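Long-range contact in pyrrolidone-carboxylate peptidase (Deinococcus radiodurans R1, PDB 5Z48), which probably removes pyroglutamate from the N-terminus of peptides as a thiol exopeptidase of the peptidase C15 family: residues T5-H17 / L59-L73. Residues are numbered along the deposited sequence; the frame is centred on the assembly and turned at random.
With PCA (pyroglutamic acid), chain I.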
loop_
_atom_site.group_PDB
_atom_site.type_symbol
_atom_site.label_atom_id
_atom_site.label_comp_id
_atom_site.label_asym_id
_atom_site.label_seq_id
_atom_site.Cartn_x
_atom_site.Cartn_y
_atom_site.Cartn_z
ATOM N N THR B 5 26.537 -19.267 -23.428
ATOM C CA THR B 5 26.685 -18.397 -22.273
ATOM C C THR B 5 25.370 -17.700 -21.976
ATOM O O THR B 5 24.756 -17.125 -22.880
ATOM C CB THR B 5 27.734 -17.322 -22.533
ATOM O OG1 THR B 5 28.998 -17.965 -22.753
ATOM C CG2 THR B 5 27.824 -16.311 -21.367
ATOM N N LEU B 6 24.952 -17.727 -20.716
ATOM C CA LEU B 6 23.884 -16.834 -20.274
ATOM C C LEU B 6 24.552 -15.605 -19.668
ATOM O O LEU B 6 25.369 -15.722 -18.738
ATOM C CB LEU B 6 22.949 -17.513 -19.272
ATOM C CG LEU B 6 21.815 -16.584 -18.769
ATOM C CD1 LEU B 6 20.483 -17.310 -18.692
ATOM C CD2 LEU B 6 22.133 -16.031 -17.420
ATOM N N LEU B 7 24.270 -14.426 -20.240
ATOM C CA LEU B 7 24.783 -13.175 -19.679
ATOM C C LEU B 7 23.873 -12.723 -18.551
ATOM O O LEU B 7 22.688 -12.520 -18.773
ATOM C CB LEU B 7 24.865 -12.096 -20.765
ATOM C CG LEU B 7 25.237 -10.681 -20.278
ATOM C CD1 LEU B 7 26.638 -10.683 -19.696
ATOM C CD2 LEU B 7 25.156 -9.662 -21.452
ATOM N N LEU B 8 24.420 -12.566 -17.344
ATOM C CA LEU B 8 23.657 -12.165 -16.164
ATOM C C LEU B 8 24.205 -10.842 -15.669
ATOM O O LEU B 8 25.393 -10.741 -15.417
ATOM C CB LEU B 8 23.789 -13.231 -15.076
ATOM C CG LEU B 8 23.199 -12.871 -13.705
ATOM C CD1 LEU B 8 21.674 -12.586 -13.798
ATOM C CD2 LEU B 8 23.456 -14.002 -12.715
ATOM N N THR B 9 23.360 -9.794 -15.582
ATOM C CA THR B 9 23.872 -8.520 -15.068
ATOM C C THR B 9 23.115 -8.092 -13.814
ATOM O O THR B 9 21.968 -8.475 -13.603
ATOM C CB THR B 9 23.799 -7.401 -16.120
ATOM O OG1 THR B 9 22.428 -7.081 -16.435
ATOM C CG2 THR B 9 24.469 -7.826 -17.405
ATOM N N GLY B 10 23.798 -7.306 -12.979
ATOM C CA GLY B 10 23.172 -6.610 -11.864
ATOM C C GLY B 10 23.645 -5.167 -11.879
ATOM O O GLY B 10 24.473 -4.785 -12.698
ATOM N N PHE B 11 23.083 -4.375 -10.968
ATOM C CA PHE B 11 23.430 -2.963 -10.872
ATOM C C PHE B 11 24.114 -2.649 -9.541
ATOM O O PHE B 11 23.860 -3.301 -8.523
ATOM C CB PHE B 11 22.172 -2.041 -10.998
ATOM C CG PHE B 11 21.751 -1.755 -12.397
ATOM C CD1 PHE B 11 22.417 -0.817 -13.155
ATOM C CD2 PHE B 11 20.655 -2.426 -12.965
ATOM C CE1 PHE B 11 22.022 -0.514 -14.448
ATOM C CE2 PHE B 11 20.231 -2.121 -14.276
ATOM C CZ PHE B 11 20.920 -1.180 -15.023
ATOM N N GLU B 12 24.951 -1.596 -9.543
ATOM C CA GLU B 12 25.563 -1.030 -8.317
ATOM C C GLU B 12 24.526 -0.376 -7.390
ATOM O O GLU B 12 23.394 -0.090 -7.798
ATOM C CB GLU B 12 26.604 0.008 -8.694
ATOM C CG GLU B 12 27.696 -0.526 -9.588
ATOM C CD GLU B 12 28.689 0.551 -10.022
ATOM O OE1 GLU B 12 28.556 1.729 -9.627
ATOM O OE2 GLU B 12 29.589 0.207 -10.819
ATOM N N PRO B 13 24.895 -0.099 -6.127
ATOM C CA PRO B 13 23.996 0.682 -5.262
ATOM C C PRO B 13 23.740 2.056 -5.860
ATOM O O PRO B 13 24.545 2.589 -6.626
ATOM C CB PRO B 13 24.758 0.791 -3.938
ATOM C CG PRO B 13 25.752 -0.372 -3.969
ATOM C CD PRO B 13 26.139 -0.477 -5.432
ATOM N N PHE B 14 22.595 2.630 -5.497
ATOM C CA PHE B 14 22.190 3.926 -6.010
ATOM C C PHE B 14 21.242 4.545 -4.999
ATOM O O PHE B 14 20.759 3.874 -4.076
ATOM C CB PHE B 14 21.504 3.797 -7.392
ATOM C CG PHE B 14 20.210 3.058 -7.334
ATOM C CD1 PHE B 14 20.212 1.672 -7.208
ATOM C CD2 PHE B 14 19.003 3.747 -7.338
ATOM C CE1 PHE B 14 19.007 0.965 -7.137
ATOM C CE2 PHE B 14 17.779 3.060 -7.255
ATOM C CZ PHE B 14 17.798 1.663 -7.135
ATOM N N HIS B 15 20.986 5.834 -5.189
ATOM C CA HIS B 15 20.065 6.592 -4.326
ATOM C C HIS B 15 20.569 6.475 -2.881
ATOM O O HIS B 15 21.777 6.631 -2.638
ATOM C CB HIS B 15 18.644 6.062 -4.584
ATOM C CG HIS B 15 17.563 6.898 -3.983
ATOM N ND1 HIS B 15 17.438 8.246 -4.235
ATOM C CD2 HIS B 15 16.537 6.565 -3.167
ATOM C CE1 HIS B 15 16.384 8.714 -3.589
ATOM N NE2 HIS B 15 15.820 7.713 -2.936
ATOM N N THR B 16 19.684 6.211 -1.916
ATOM C CA THR B 16 20.066 6.077 -0.514
ATOM C C THR B 16 20.333 4.631 -0.120
ATOM O O THR B 16 20.554 4.357 1.078
ATOM C CB THR B 16 18.974 6.658 0.376
ATOM O OG1 THR B 16 17.726 6.051 0.022
ATOM C CG2 THR B 16 18.876 8.167 0.160
ATOM N N HIS B 17 20.331 3.709 -1.088
ATOM C CA HIS B 17 20.505 2.287 -0.789
ATOM C C HIS B 17 21.989 1.958 -0.631
ATOM O O HIS B 17 22.794 2.283 -1.525
ATOM C CB HIS B 17 19.887 1.424 -1.908
ATOM C CG HIS B 17 18.474 1.810 -2.251
ATOM N ND1 HIS B 17 17.454 1.818 -1.320
ATOM C CD2 HIS B 17 17.920 2.207 -3.420
ATOM C CE1 HIS B 17 16.328 2.198 -1.906
ATOM N NE2 HIS B 17 16.584 2.427 -3.185
ATOM N N LEU B 59 29.402 -6.122 -23.597
ATOM C CA LEU B 59 29.116 -7.487 -23.154
ATOM C C LEU B 59 28.368 -8.285 -24.227
ATOM O O LEU B 59 28.697 -9.453 -24.494
ATOM C CB LEU B 59 28.306 -7.457 -21.847
ATOM C CG LEU B 59 29.048 -7.024 -20.593
ATOM C CD1 LEU B 59 28.000 -6.567 -19.518
ATOM C CD2 LEU B 59 29.961 -8.142 -20.067
ATOM N N LEU B 60 27.337 -7.685 -24.838
ATOM C CA LEU B 60 26.581 -8.401 -25.866
ATOM C C LEU B 60 27.460 -8.752 -27.060
ATOM O O LEU B 60 27.389 -9.865 -27.603
ATOM C CB LEU B 60 25.395 -7.557 -26.318
ATOM C CG LEU B 60 24.338 -7.350 -25.257
ATOM C CD1 LEU B 60 23.325 -6.254 -25.732
ATOM C CD2 LEU B 60 23.569 -8.668 -24.999
ATOM N N SER B 61 28.336 -7.826 -27.453
ATOM C CA SER B 61 29.217 -8.054 -28.596
ATOM C C SER B 61 30.312 -9.079 -28.276
ATOM O O SER B 61 30.609 -9.968 -29.086
ATOM C CB SER B 61 29.842 -6.719 -29.012
ATOM O OG SER B 61 30.488 -6.839 -30.255
ATOM N N GLU B 62 30.976 -8.927 -27.128
ATOM C CA GLU B 62 32.144 -9.744 -26.828
ATOM C C GLU B 62 31.751 -11.139 -26.340
ATOM O O GLU B 62 32.462 -12.111 -26.615
ATOM C CB GLU B 62 32.996 -9.046 -25.775
ATOM C CG GLU B 62 33.642 -7.759 -26.282
ATOM C CD GLU B 62 34.505 -7.070 -25.247
ATOM O OE1 GLU B 62 35.224 -6.124 -25.625
ATOM O OE2 GLU B 62 34.495 -7.485 -24.069
ATOM N N GLN B 63 30.648 -11.259 -25.592
ATOM C CA GLN B 63 30.251 -12.564 -25.066
ATOM C C GLN B 63 29.355 -13.365 -25.998
ATOM O O GLN B 63 29.229 -14.586 -25.809
ATOM C CB GLN B 63 29.489 -12.408 -23.734
ATOM C CG GLN B 63 30.260 -11.767 -22.631
ATOM C CD GLN B 63 31.508 -12.536 -22.297
ATOM O OE1 GLN B 63 31.492 -13.778 -22.224
ATOM N NE2 GLN B 63 32.607 -11.822 -22.109
ATOM N N ASP B 64 28.694 -12.703 -26.951
ATOM C CA ASP B 64 27.777 -13.311 -27.912
ATOM C C ASP B 64 26.875 -14.325 -27.197
ATOM O O ASP B 64 26.892 -15.518 -27.518
ATOM C CB ASP B 64 28.530 -13.956 -29.070
ATOM C CG ASP B 64 27.634 -14.246 -30.259
ATOM O OD1 ASP B 64 26.486 -13.748 -30.308
ATOM O OD2 ASP B 64 28.126 -14.919 -31.184
ATOM N N PRO B 65 26.103 -13.881 -26.210
ATOM C CA PRO B 65 25.425 -14.835 -25.326
ATOM C C PRO B 65 24.239 -15.480 -26.022
ATOM O O PRO B 65 23.642 -14.905 -26.931
ATOM C CB PRO B 65 24.977 -13.968 -24.144
ATOM C CG PRO B 65 24.847 -12.560 -24.730
ATOM C CD PRO B 65 25.892 -12.476 -25.827
ATOM N N GLY B 66 23.907 -16.696 -25.575
ATOM C CA GLY B 66 22.708 -17.371 -26.033
ATOM C C GLY B 66 21.445 -16.965 -25.324
ATOM O O GLY B 66 20.365 -17.336 -25.791
ATOM N N ALA B 67 21.557 -16.225 -24.223
ATOM C CA ALA B 67 20.422 -15.706 -23.474
ATOM C C ALA B 67 20.935 -14.591 -22.590
ATOM O O ALA B 67 22.119 -14.580 -22.225
ATOM C CB ALA B 67 19.786 -16.807 -22.619
ATOM N N VAL B 68 20.041 -13.645 -22.249
ATOM C CA VAL B 68 20.409 -12.440 -21.503
ATOM C C VAL B 68 19.401 -12.237 -20.380
ATOM O O VAL B 68 18.193 -12.068 -20.635
ATOM C CB VAL B 68 20.470 -11.196 -22.415
ATOM C CG1 VAL B 68 20.806 -9.930 -21.638
ATOM C CG2 VAL B 68 21.445 -11.437 -23.586
ATOM N N LEU B 69 19.892 -12.256 -19.136
ATOM C CA LEU B 69 19.089 -11.999 -17.935
ATOM C C LEU B 69 19.610 -10.744 -17.225
ATOM O O LEU B 69 20.636 -10.777 -16.538
ATOM C CB LEU B 69 19.091 -13.226 -17.009
ATOM C CG LEU B 69 18.184 -13.106 -15.765
ATOM C CD1 LEU B 69 16.750 -12.775 -16.116
ATOM C CD2 LEU B 69 18.193 -14.438 -14.997
ATOM N N LEU B 70 18.914 -9.615 -17.386
ATOM C CA LEU B 70 19.287 -8.367 -16.741
ATOM C C LEU B 70 18.507 -8.260 -15.426
ATOM O O LEU B 70 17.284 -8.499 -15.426
ATOM C CB LEU B 70 18.919 -7.199 -17.649
ATOM C CG LEU B 70 19.380 -7.304 -19.116
ATOM C CD1 LEU B 70 18.654 -6.148 -19.898
ATOM C CD2 LEU B 70 20.871 -7.181 -19.271
ATOM N N THR B 71 19.181 -7.917 -14.332
ATOM C CA THR B 71 18.490 -7.823 -13.042
ATOM C C THR B 71 18.753 -6.475 -12.360
ATOM O O THR B 71 19.762 -5.789 -12.599
ATOM C CB THR B 71 18.873 -8.983 -12.080
ATOM O OG1 THR B 71 20.167 -8.801 -11.515
ATOM C CG2 THR B 71 18.849 -10.316 -12.827
ATOM N N GLY B 72 17.855 -6.132 -11.425
ATOM C CA GLY B 72 17.972 -4.855 -10.743
ATOM C C GLY B 72 17.036 -4.838 -9.557
ATOM O O GLY B 72 16.120 -5.671 -9.452
ATOM N N LEU B 73 17.263 -3.843 -8.683
ATOM C CA LEU B 73 16.440 -3.641 -7.485
ATOM C C LEU B 73 15.139 -2.899 -7.803
ATOM O O LEU B 73 15.138 -1.906 -8.525
ATOM C CB LEU B 73 17.244 -2.845 -6.471
ATOM C CG LEU B 73 16.540 -2.339 -5.203
ATOM C CD1 LEU B 73 16.044 -3.469 -4.319
ATOM C CD2 LEU B 73 17.491 -1.431 -4.419
HETATM N N PCA I . 17.037 -0.342 -9.842
HETATM C CA PCA I . 16.856 0.915 -10.560
HETATM C CB PCA I . 18.206 1.285 -11.197
HETATM C CG PCA I . 19.250 0.284 -10.700
HETATM C CD PCA I . 18.424 -0.713 -9.928
HETATM O OE PCA I . 18.927 -1.723 -9.424
HETATM C C PCA I . 15.685 0.791 -11.555
HETATM O O PCA I . 15.650 1.400 -12.630
HETATM O OXT PCA I . 14.724 0.010 -11.309
HETATM O O HOH W 1 26.640 -18.211 -26.258
HETATM O O HOH W 2 29.884 -17.263 -25.642
HETATM O O HOH W 3 21.374 -5.229 -14.691
#
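Leu7 bonds to strand 67-73 through both its backbone N and its O: N gives to Ala67 O, and O takes Leu69 N at 2.8 Å, almost straight down the carbonyl. Before it, Thr5 O accepts Gly66 N (2.9 Å); after it, Thr9 N gives to Leu69 O, the regular pattern of parallel strands. Thr9 O accepts twice from Thr71, OG1 arriving at 2.8 Å on a lone pair and N from above the carbonyl plane. With chi1 at 76°, the Thr71 hydroxyl sits between its own N and carbonyl carbon, facing that oxygen. One water links Thr9 OG1 with Thr71 O. At the last residue of strand 67-73, Leu73 holds the pyroglutamate lactam by two bonds: its N gives to PCA OE, and its O accepts PCA N at 2.8 Å. Phe11, Phe14, Gly72 and Leu73 all line this pocket, both phenylalanines turning a ring face to PCA CG, while Leu73 CD2 lies over the His17 ring in a CH-pi contact. Were Phe14 replaced by alanine, that side of the lactam would probably lose its aromatic cover, and the His17 ring its neighbour. Leu7 CD2 packs against Leu59 CB of helix 49-63 (3.9 Å). Strand 5-11 runs between parallel strands 38-45 and 67-73, with 167-172 next beyond 67-73.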